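Local structure of cystathionine beta-lyase family protein, YNBB B.subtilis ortholog (Clostridium acetobutylicum, 3HVY) at residues D[303-306]-D[307-311]. The protein probably acts as a pyridoxal-phosphate-dependent carbon-sulfur lyase of the methionine gamma-lyase family, with a putative role in aluminium resistance. Numbering follows the deposited sequence.
With EDO (1,2-ethanediol), chain Y.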
ATOM      1  N   GLU D 303      -1.134  23.597  15.826  1.00 28.84           N
ATOM      2  CA  GLU D 303      -1.627  24.376  14.698  1.00 27.17           C
ATOM      3  C   GLU D 303      -3.169  24.473  14.768  1.00 30.02           C
ATOM      4  O   GLU D 303      -3.743  25.541  14.524  1.00 26.68           O
ATOM      5  CB  GLU D 303      -1.227  23.752  13.371  1.00 27.52           C
ATOM      6  CG  GLU D 303       0.284  23.740  13.082  1.00 32.11           C
ATOM      7  CD  GLU D 303       0.884  25.138  13.054  1.00 33.98           C
ATOM      8  OE1 GLU D 303       0.500  25.935  12.175  1.00 34.32           O
ATOM      9  OE2 GLU D 303       1.752  25.446  13.915  1.00 37.87           O
ATOM     10  N   ALA D 304      -3.820  23.374  15.124  1.00 29.00           N
ATOM     11  CA  ALA D 304      -5.298  23.340  15.184  1.00 28.96           C
ATOM     12  C   ALA D 304      -5.782  24.158  16.388  1.00 28.84           C
ATOM     13  O   ALA D 304      -6.743  24.897  16.282  1.00 29.71           O
ATOM     14  CB  ALA D 304      -5.783  21.909  15.228  1.00 25.82           C
ATOM     15  N   VAL D 305      -5.076  24.073  17.513  1.00 29.60           N
ATOM     16  CA  VAL D 305      -5.370  24.892  18.668  1.00 27.35           C
ATOM     17  C   VAL D 305      -5.281  26.372  18.309  1.00 28.17           C
ATOM     18  O   VAL D 305      -6.201  27.131  18.614  1.00 30.52           O
ATOM     19  CB  VAL D 305      -4.513  24.561  19.900  1.00 29.62           C
ATOM     20  CG1 VAL D 305      -4.862  25.506  21.087  1.00 29.65           C
ATOM     21  CG2 VAL D 305      -4.674  23.067  20.368  1.00 26.82           C
ATOM     22  N   LYS D 306      -4.194  26.798  17.665  1.00 27.17           N
ATOM     23  CA  LYS D 306      -4.049  28.175  17.234  1.00 24.63           C
ATOM     24  C   LYS D 306      -5.174  28.595  16.336  1.00 27.33           C
ATOM     25  O   LYS D 306      -5.638  29.688  16.462  1.00 29.74           O
ATOM     26  CB  LYS D 306      -2.701  28.383  16.577  1.00 28.61           C
ATOM     27  CG  LYS D 306      -1.549  28.320  17.587  1.00 25.49           C
ATOM     28  CD  LYS D 306      -0.175  28.582  16.875  1.00 32.39           C
ATOM     29  CE  LYS D 306       0.990  28.465  17.875  1.00 32.07           C
ATOM     30  NZ  LYS D 306       2.340  28.863  17.370  1.00 30.98           N
ATOM     31  N   GLY D 307      -5.622  27.723  15.435  1.00 26.31           N
ATOM     32  CA  GLY D 307      -6.755  28.024  14.581  1.00 29.72           C
ATOM     33  C   GLY D 307      -8.012  28.226  15.373  1.00 28.05           C
ATOM     34  O   GLY D 307      -8.765  29.136  15.108  1.00 28.84           O
ATOM     35  N   ALA D 308      -8.217  27.409  16.394  1.00 26.70           N
ATOM     36  CA  ALA D 308      -9.407  27.526  17.227  1.00 27.68           C
ATOM     37  C   ALA D 308      -9.444  28.899  18.002  1.00 28.77           C
ATOM     38  O   ALA D 308     -10.443  29.618  18.019  1.00 28.65           O
ATOM     39  CB  ALA D 308      -9.444  26.330  18.237  1.00 23.62           C
ATOM     40  N   VAL D 309      -8.310  29.243  18.595  1.00 30.25           N
ATOM     41  CA  VAL D 309      -8.119  30.459  19.390  1.00 26.93           C
ATOM     42  C   VAL D 309      -8.234  31.699  18.545  1.00 26.66           C
ATOM     43  O   VAL D 309      -8.851  32.661  18.953  1.00 29.12           O
ATOM     44  CB  VAL D 309      -6.749  30.373  20.167  1.00 29.11           C
ATOM     45  CG1 VAL D 309      -6.342  31.733  20.770  1.00 26.23           C
ATOM     46  CG2 VAL D 309      -6.789  29.245  21.279  1.00 26.95           C
ATOM     47  N   PHE D 310      -7.613  31.692  17.360  1.00 30.31           N
ATOM     48  CA  PHE D 310      -7.761  32.799  16.406  1.00 29.16           C
ATOM     49  C   PHE D 310      -9.226  32.900  15.946  1.00 29.25           C
ATOM     50  O   PHE D 310      -9.820  33.980  15.890  1.00 28.21           O
ATOM     51  CB  PHE D 310      -6.865  32.569  15.188  1.00 26.03           C
ATOM     52  CG  PHE D 310      -7.108  33.536  14.051  1.00 28.31           C
ATOM     53  CD1 PHE D 310      -6.677  34.849  14.131  1.00 32.88           C
ATOM     54  CD2 PHE D 310      -7.831  33.155  12.934  1.00 31.14           C
ATOM     55  CE1 PHE D 310      -6.916  35.736  13.087  1.00 31.75           C
ATOM     56  CE2 PHE D 310      -8.117  34.036  11.918  1.00 31.46           C
ATOM     57  CZ  PHE D 310      -7.652  35.334  11.982  1.00 25.06           C
ATOM     58  N   CYS D 311      -9.838  31.775  15.644  1.00 28.43           N
ATOM     59  CA  CYS D 311     -11.266  31.811  15.276  1.00 27.63           C
ATOM     60  C   CYS D 311     -12.133  32.457  16.393  1.00 29.35           C
ATOM     61  O   CYS D 311     -12.982  33.318  16.134  1.00 27.56           O
ATOM     62  CB  CYS D 311     -11.744  30.394  14.974  1.00 30.91           C
ATOM     63  SG  CYS D 311     -13.503  30.298  14.552  1.00 32.48           S
TER
HETATM   64  C1  EDO Y 428       2.320  29.049  12.920  1.00 38.18           C
HETATM   65  O1  EDO Y 428       1.736  28.198  11.947  1.00 30.34           O
HETATM   66  C2  EDO Y 428       1.915  28.572  14.293  1.00 49.03           C
HETATM   67  O2  EDO Y 428       2.842  27.642  14.877  1.00 32.84           O
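Glu303 and Lys306, one turn apart on the same helix, share a molecule of 1,2-ethanediol that probably came from the crystallisation liquor. The carboxylate of Glu303 takes both hydroxyls of the diol, one on each oxygen. Glu303 OE1 accepts from EDO O1 at 2.6 Å, and Glu303 OE2 accepts from EDO O2 at 2.6 Å. A weak hydrogen bond of 2.8 Å runs from Lys306 NZ to EDO O2. The Lys306 side chain runs out straight alongside the diol, with Lys306 CD 3.3 Å from EDO C2. The Glu303 chain instead folds at chi2 (-60°), which turns its carboxylate toward the ligand. Both polar ends have protein partners too. Lys306 NZ forms a salt bridge with Asp39, and Glu303 OE1 accepts from the backbone N of Phe411.

The backbone is regular alpha-helix, part of the long helix 287-317. The family belongs to the pyridoxal-phosphate aminotransferase clan, consistent with fold type I. Here the helix packs against helices 18-55 and 411-422 and strand 334-338. Four successive i to i+4 bonds join 303-306 to 307-311. Gly307 N donates to Glu303 O at 3.0 Å with an N-H...O angle of 153°. The series ends with Phe310 N to Lys306 O, straighter at 167°. Val305 and Val309 meet along one side of the helix, with Val305 CG1 4.2 Å from Val309 CG2. Val309 CG2 also lies 3.5 Å from Val305 O. Phe310 CB rests 3.4 Å from Lys306 O, while its side chain reaches Ala27, Lys415 and Leu419. Ala308 and Cys311 touch Gln335.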